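Side-chain contacts in cell wall surface anchor family protein (Streptococcus agalactiae serogroup V, PDB 3TW0), which probably mediates host-cell adhesion as the tip pilin of the bacterial pilus, this piece carrying its magnesium-binding von Willebrand factor A-type domain: residues Asn109-Asp113 with Ala114-Asn118; Pro284-Pro287 with Lys288-Lys291; Val355-Thr358 with Asn359-Tyr362. The protein carries 2 engineered substitutions. One frame throughout, in Å; residues are numbered along the deposited sequence.

Contact 1 of 3, residues Asn109-Asp113 with Ala114-Asn118; sequences NLTND and ANEVN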
loop_
_atom_site.group_PDB
_atom_site.type_symbol
_atom_site.label_atom_id
_atom_site.label_comp_id
_atom_site.label_asym_id
_atom_site.label_seq_id
_atom_site.Cartn_x
_atom_site.Cartn_y
_atom_site.Cartn_z
ATOM N N ASN A 109 -17.373 4.112 10.406
ATOM C CA ASN A 109 -18.683 4.718 10.177
ATOM C C ASN A 109 -18.649 6.246 10.218
ATOM O O ASN A 109 -18.141 6.862 11.167
ATOM C CB ASN A 109 -19.681 4.197 11.186
ATOM C CG ASN A 109 -19.705 2.703 11.227
ATOM O OD1 ASN A 109 -19.541 2.109 12.295
ATOM N ND2 ASN A 109 -19.895 2.069 10.063
ATOM N N LEU A 110 -19.155 6.866 9.165
ATOM C CA LEU A 110 -19.183 8.317 9.129
ATOM C C LEU A 110 -19.994 8.737 10.333
ATOM O O LEU A 110 -21.060 8.147 10.588
ATOM C CB LEU A 110 -19.846 8.817 7.859
ATOM C CG LEU A 110 -18.977 8.687 6.612
ATOM C CD1 LEU A 110 -19.859 8.903 5.353
ATOM C CD2 LEU A 110 -17.808 9.701 6.700
ATOM N N THR A 111 -19.493 9.715 11.090
ATOM C CA THR A 111 -20.231 10.151 12.261
ATOM C C THR A 111 -20.131 11.654 12.538
ATOM O O THR A 111 -19.119 12.279 12.199
ATOM C CB THR A 111 -19.861 9.301 13.501
ATOM O OG1 THR A 111 -20.791 9.575 14.576
ATOM C CG2 THR A 111 -18.376 9.552 13.928
ATOM N N ASN A 112 -21.208 12.214 13.115
ATOM C CA ASN A 112 -21.205 13.530 13.806
ATOM C C ASN A 112 -21.600 13.447 15.287
ATOM O O ASN A 112 -21.752 14.477 15.963
ATOM C CB ASN A 112 -22.108 14.568 13.121
ATOM C CG ASN A 112 -23.545 14.076 12.929
ATOM O OD1 ASN A 112 -24.064 13.254 13.700
ATOM N ND2 ASN A 112 -24.190 14.579 11.874
ATOM N N ASP A 113 -21.769 12.237 15.797
ATOM C CA ASP A 113 -21.973 12.078 17.215
ATOM C C ASP A 113 -20.691 12.433 17.958
ATOM O O ASP A 113 -19.633 11.840 17.703
ATOM C CB ASP A 113 -22.424 10.668 17.558
ATOM C CG ASP A 113 -22.672 10.500 19.029
ATOM O OD1 ASP A 113 -21.703 10.425 19.804
ATOM O OD2 ASP A 113 -23.837 10.452 19.415
ATOM N N ALA A 114 -20.798 13.375 18.897
ATOM C CA ALA A 114 -19.623 13.914 19.577
ATOM C C ALA A 114 -18.836 12.879 20.372
ATOM O O ALA A 114 -17.602 12.957 20.439
ATOM C CB ALA A 114 -19.990 15.119 20.455
ATOM N N ASN A 115 -19.534 11.922 20.976
ATOM C CA ASN A 115 -18.856 10.848 21.704
ATOM C C ASN A 115 -18.132 9.880 20.765
ATOM O O ASN A 115 -17.033 9.412 21.070
ATOM C CB ASN A 115 -19.820 10.081 22.620
ATOM C CG ASN A 115 -20.510 10.979 23.648
ATOM O OD1 ASN A 115 -21.720 11.175 23.588
ATOM N ND2 ASN A 115 -19.745 11.519 24.590
ATOM N N GLU A 116 -18.760 9.575 19.639
ATOM C CA GLU A 116 -18.133 8.791 18.565
ATOM C C GLU A 116 -16.925 9.499 17.967
ATOM O O GLU A 116 -15.911 8.869 17.695
ATOM C CB GLU A 116 -19.156 8.419 17.498
ATOM C CG GLU A 116 -20.208 7.458 18.070
ATOM C CD GLU A 116 -21.125 6.792 17.030
ATOM O OE1 GLU A 116 -21.407 7.371 15.978
ATOM O OE2 GLU A 116 -21.567 5.655 17.286
ATOM N N VAL A 117 -17.018 10.811 17.798
ATOM C CA VAL A 117 -15.873 11.591 17.320
ATOM C C VAL A 117 -14.690 11.379 18.272
ATOM O O VAL A 117 -13.573 11.113 17.818
ATOM C CB VAL A 117 -16.236 13.083 17.158
ATOM C CG1 VAL A 117 -15.016 13.927 16.737
ATOM C CG2 VAL A 117 -17.333 13.215 16.131
ATOM N N ASN A 118 -14.959 11.464 19.582
ATOM C CA ASN A 118 -13.980 11.198 20.634
ATOM C C ASN A 118 -13.351 9.803 20.543
ATOM O O ASN A 118 -12.169 9.636 20.822
ATOM C CB ASN A 118 -14.634 11.288 22.018
ATOM C CG ASN A 118 -14.918 12.714 22.471
ATOM O OD1 ASN A 118 -14.367 13.686 21.947
ATOM N ND2 ASN A 118 -15.785 12.835 23.469
#
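The carboxylates of Asp113 and Glu116 each take their hydrogen bonds across the contact on one oxygen, Asp113 through OD1 and Glu116 through OE1. Asp113 OD1 takes the amide of Glu116 (N to OD1 3.1 Å) on its anti side, with the nitrogen 17° out of the carboxylate plane. A second, weak bond comes from Asn115 N, 2.9 Å from Asp113 OD1 but poorly directed. Glu116 OE1 offers its anti lone pair to the hydroxyl of Thr111, whose OG1 lies 2.7 Å from it. With CG lying anti to its carbonyl carbon (chi1 -66°) and the chain extended beyond, Glu116 reaches back over the turn to that hydroxyl. Thr111 OG1 in turn accepts from Asp113 N at 3.1 Å, an ST turn, and Thr111 CG2 rests 3.8 Å from Glu116 CB. Val117 N closes the first helical turn on Asp113 O (2.8 Å), and Val117 CG2 packs against that same oxygen. Asp113 is thus the N-cap of helix 114-122, which follows strand 110-111, where Thr111 is backbone-bonded to Val56 at the border of the parallel sheet. The bond that would complete a capping box is relayed: Glu116 reaches the N-cap amide through the Thr111 hydroxyl. Two acids with OD1 and OE1 4.9 Å apart would repel, a cost probably offset by the helix amides and the hydroxyl donor.

Contact 2 of 3, residues Pro284-Pro287 with Lys288-Lys291; sequences PFDP and KTKK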
loop_
_atom_site.group_PDB
_atom_site.type_symbol
_atom_site.label_atom_id
_atom_site.label_comp_id
_atom_site.label_asym_id
_atom_site.label_seq_id
_atom_site.Cartn_x
_atom_site.Cartn_y
_atom_site.Cartn_z
ATOM N N PRO A 284 3.357 -8.208 -16.211
ATOM C CA PRO A 284 3.095 -9.653 -16.235
ATOM C C PRO A 284 4.277 -10.473 -16.753
ATOM O O PRO A 284 5.183 -9.932 -17.388
ATOM C CB PRO A 284 1.908 -9.771 -17.191
ATOM C CG PRO A 284 2.108 -8.593 -18.136
ATOM C CD PRO A 284 2.779 -7.513 -17.390
ATOM N N PHE A 285 4.263 -11.764 -16.414
ATOM C CA PHE A 285 5.187 -12.770 -16.924
ATOM C C PHE A 285 4.389 -14.085 -17.124
ATOM O O PHE A 285 3.403 -14.330 -16.407
ATOM C CB PHE A 285 6.354 -12.980 -15.936
ATOM C CG PHE A 285 5.919 -13.355 -14.530
ATOM C CD1 PHE A 285 5.598 -14.671 -14.207
ATOM C CD2 PHE A 285 5.823 -12.387 -13.534
ATOM C CE1 PHE A 285 5.169 -15.010 -12.919
ATOM C CE2 PHE A 285 5.424 -12.729 -12.235
ATOM C CZ PHE A 285 5.104 -14.047 -11.922
ATOM N N ASP A 286 4.798 -14.890 -18.097
ATOM C CA ASP A 286 4.159 -16.162 -18.401
ATOM C C ASP A 286 4.262 -17.041 -17.177
ATOM O O ASP A 286 5.355 -17.268 -16.674
ATOM C CB ASP A 286 4.855 -16.858 -19.580
ATOM C CG ASP A 286 4.129 -18.128 -20.037
ATOM O OD1 ASP A 286 3.783 -18.187 -21.227
ATOM O OD2 ASP A 286 3.911 -19.065 -19.236
ATOM N N PRO A 287 3.125 -17.531 -16.685
ATOM C CA PRO A 287 3.217 -18.254 -15.411
ATOM C C PRO A 287 3.896 -19.625 -15.557
ATOM O O PRO A 287 4.413 -20.157 -14.568
ATOM C CB PRO A 287 1.756 -18.387 -14.958
ATOM C CG PRO A 287 0.906 -18.004 -16.136
ATOM C CD PRO A 287 1.771 -17.553 -17.264
ATOM N N LYS A 288 3.934 -20.169 -16.772
ATOM C CA LYS A 288 4.616 -21.451 -17.006
ATOM C C LYS A 288 6.104 -21.282 -17.269
ATOM O O LYS A 288 6.931 -21.874 -16.552
ATOM C CB LYS A 288 3.940 -22.264 -18.117
ATOM C CG LYS A 288 2.746 -23.087 -17.591
ATOM C CD LYS A 288 3.234 -24.136 -16.545
ATOM C CE LYS A 288 2.072 -24.841 -15.832
ATOM N NZ LYS A 288 1.512 -24.014 -14.734
ATOM N N THR A 289 6.448 -20.456 -18.261
ATOM C CA THR A 289 7.848 -20.291 -18.659
ATOM C C THR A 289 8.579 -19.185 -17.882
ATOM O O THR A 289 9.806 -19.090 -17.936
ATOM C CB THR A 289 7.947 -19.897 -20.127
ATOM O OG1 THR A 289 7.513 -18.541 -20.259
ATOM C CG2 THR A 289 7.097 -20.813 -21.016
ATOM N N LYS A 290 7.813 -18.324 -17.215
ATOM C CA LYS A 290 8.354 -17.152 -16.479
ATOM C C LYS A 290 8.970 -16.026 -17.334
ATOM O O LYS A 290 9.572 -15.111 -16.792
ATOM C CB LYS A 290 9.324 -17.590 -15.364
ATOM C CG LYS A 290 8.756 -18.579 -14.350
ATOM C CD LYS A 290 7.673 -17.915 -13.448
ATOM C CE LYS A 290 7.390 -18.712 -12.156
ATOM N NZ LYS A 290 6.746 -20.014 -12.464
ATOM N N LYS A 291 8.822 -16.107 -18.659
ATOM C CA LYS A 291 9.210 -15.043 -19.593
ATOM C C LYS A 291 8.479 -13.764 -19.215
ATOM O O LYS A 291 7.253 -13.754 -19.204
ATOM C CB LYS A 291 8.810 -15.422 -21.047
ATOM C CG LYS A 291 9.592 -16.603 -21.668
ATOM C CD LYS A 291 8.700 -17.593 -22.508
ATOM C CE LYS A 291 8.449 -17.151 -23.964
ATOM N NZ LYS A 291 9.709 -17.103 -24.791
#
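Asp286 and Lys291 face each other across a tight reversal in which Asp286 N donates to Lys291 O (2.9 Å), Lys290 N returns to Asp286 O (2.7 Å), and Lys290 takes a left-handed backbone conformation (phi 68°). The Asp286 carboxylate sits over the amides of the bend. Its CG stands anti to the backbone N (chi1 -174°), and OD2 alone collects two amides: Lys288 N arrives nearly in line with the C-O bond at 2.7 Å, whereas Thr289 N comes from above the carboxylate plane at 3.1 Å. Two donors on one oxygen fix the rotation of the group and tie down amides at the bend. Residues 287-290 form the four-residue loop of a small hairpin-like turn, and Asp286, directly ahead of it, makes an Asx turn through Lys288 N. Thr289 adds an ST turn, its OG1 accepting from Lys291 N, although that hydroxyl is less surely placed. This loop lies at the surface between strand 271-276 and helix 302-312, away from the magnesium-binding residues. On its other side the aliphatic part of Lys290 runs beside the Phe285 ring and points the same way, with CD 3.9 Å from both CD1 and CE1 and oblique to the ring. Bends at chi2 and chi4 of Lys290 then swing its ammonium group to the Pro287 carbonyl, where NZ to O measures 3.1 Å. Trp281 meets the Phe285 ring with its plane inclined and also touches Lys290, while Pro287 leans on Pro186 and Tyr187. Arg237 NH2 donates to Lys290 O, joining the return arm of the turn to a neighbouring loop.

Contact 3 of 3, residues Val355-Thr358 with Asn359-Tyr362; sequences VDDT and NCIY. Engineered in segment 359-362: Cys360 (natural residue Lys).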
loop_
_atom_site.group_PDB
_atom_site.type_symbol
_atom_site.label_atom_id
_atom_site.label_comp_id
_atom_site.label_asym_id
_atom_site.label_seq_id
_atom_site.Cartn_x
_atom_site.Cartn_y
_atom_site.Cartn_z
ATOM N N VAL A 355 2.731 18.984 4.301
ATOM C CA VAL A 355 2.177 19.358 5.590
ATOM C C VAL A 355 2.764 20.704 6.044
ATOM O O VAL A 355 2.068 21.520 6.664
ATOM C CB VAL A 355 2.385 18.235 6.645
ATOM C CG1 VAL A 355 3.873 18.100 7.022
ATOM C CG2 VAL A 355 1.497 18.488 7.891
ATOM N N ASP A 356 4.021 20.960 5.678
ATOM C CA ASP A 356 4.666 22.233 6.007
ATOM C C ASP A 356 4.061 23.390 5.226
ATOM O O ASP A 356 4.188 24.565 5.619
ATOM C CB ASP A 356 6.182 22.180 5.784
ATOM C CG ASP A 356 6.903 21.331 6.841
ATOM O OD1 ASP A 356 8.056 20.918 6.552
ATOM O OD2 ASP A 356 6.324 21.065 7.926
ATOM N N ASP A 357 3.386 23.058 4.132
ATOM C CA ASP A 357 2.818 24.078 3.283
ATOM C C ASP A 357 1.413 24.407 3.798
ATOM O O ASP A 357 0.418 23.977 3.242
ATOM C CB ASP A 357 2.830 23.591 1.848
ATOM C CG ASP A 357 2.548 24.705 0.831
ATOM O OD1 ASP A 357 2.205 25.835 1.205
ATOM O OD2 ASP A 357 2.641 24.413 -0.359
ATOM N N THR A 358 1.341 25.183 4.879
ATOM C CA THR A 358 0.050 25.416 5.526
ATOM C C THR A 358 -0.871 26.263 4.653
ATOM O O THR A 358 -2.107 26.164 4.725
ATOM C CB THR A 358 0.198 26.048 6.949
ATOM O OG1 THR A 358 0.901 27.295 6.853
ATOM C CG2 THR A 358 0.955 25.090 7.899
ATOM N N ASN A 359 -0.266 27.104 3.829
ATOM C CA ASN A 359 -1.041 27.962 2.937
ATOM C C ASN A 359 -1.800 27.086 1.955
ATOM O O ASN A 359 -2.963 27.311 1.686
ATOM C CB ASN A 359 -0.110 28.921 2.179
ATOM C CG ASN A 359 0.387 30.087 3.044
ATOM O OD1 ASN A 359 0.110 30.177 4.257
ATOM N ND2 ASN A 359 1.112 31.004 2.406
ATOM N N CYS A 360 -1.125 26.075 1.421
ATOM C CA CYS A 360 -1.751 25.140 0.485
ATOM C C CYS A 360 -2.953 24.441 1.171
ATOM O O CYS A 360 -4.036 24.363 0.600
ATOM C CB CYS A 360 -0.711 24.121 0.011
ATOM S SG CYS A 360 -1.241 22.864 -1.212
ATOM N N ILE A 361 -2.761 23.983 2.407
ATOM C CA ILE A 361 -3.810 23.252 3.134
ATOM C C ILE A 361 -4.988 24.141 3.524
ATOM O O ILE A 361 -6.148 23.754 3.328
ATOM C CB ILE A 361 -3.240 22.539 4.405
ATOM C CG1 ILE A 361 -2.128 21.557 4.033
ATOM C CG2 ILE A 361 -4.373 21.888 5.237
ATOM C CD1 ILE A 361 -1.466 20.916 5.279
ATOM N N TYR A 362 -4.697 25.320 4.089
ATOM C CA TYR A 362 -5.719 26.341 4.356
ATOM C C TYR A 362 -6.528 26.642 3.098
ATOM O O TYR A 362 -7.759 26.627 3.121
ATOM C CB TYR A 362 -5.093 27.667 4.839
ATOM C CG TYR A 362 -6.137 28.604 5.381
ATOM C CD1 TYR A 362 -6.504 28.547 6.725
ATOM C CD2 TYR A 362 -6.816 29.501 4.542
ATOM C CE1 TYR A 362 -7.480 29.363 7.229
ATOM C CE2 TYR A 362 -7.807 30.334 5.041
ATOM C CZ TYR A 362 -8.130 30.256 6.382
ATOM O OH TYR A 362 -9.123 31.035 6.901
HETATM O O HOH W 1 2.681 27.503 3.299
HETATM O O HOH W 2 -1.033 28.988 6.223
#
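Asp357 turns its carboxylate toward Cys360 because CG stands opposite the backbone N (chi1 -167°); Cys360 carries SG in the corresponding position (chi1 -178°). OD1 of Asp357 accepts a weak bond from Cys360 N at 3.3 Å, and OD2 touches Cys360 CB at 3.4 Å. A water widens this cap: it donates to Asp357 OD1 and accepts from Asn359 N, 3.0 Å away, so one carboxylate oxygen serves two amides of the first turn, one directly and one through solvent. Another water, 2.6 Å from Asn359 OD1, to which it donates, also hydrogen-bonds Thr358 OG1. On the inner side Ile361 lays CG1 against Asp357 O and brings CD1 to 3.8 Å from Val355 O, while Val323 of strand 319-324 meets both Val355 and Ile361. Helical bonding starts with Ile361 N to Asp357 O and Tyr362 N to Thr358 O, the latter 2.8 Å long. Cys360, an engineered residue (lysine in the natural sequence), forms a disulfide with Cys353 and so ties this first turn back to strand 352-354. Asp357 is the N-cap of helix 358-366, the connection being the final strand-to-helix turn of the vWFA fold.

How the contacts relate
All three contacts lie at the surface, though Thr111 of contact 1 is itself buried. Contacts 1 and 3 hold equivalent elements, the start of a helix after a short strand, and each uses an N-cap aspartate; their centres are 26 Å apart. In contact 1 the cap is extended by a threonine hydroxyl and a glutamate, in contact 3 by water, while a disulfide through an engineered cysteine ties the same turn to the strand. Contact 2 caps no helix: its aspartate binds amides inside a loop, and a lysine chain runs beside an aromatic ring. It sits on the opposite side of the chain's centre from both others, its centre 49 Å from that of contact 1 and 46 Å from that of contact 3.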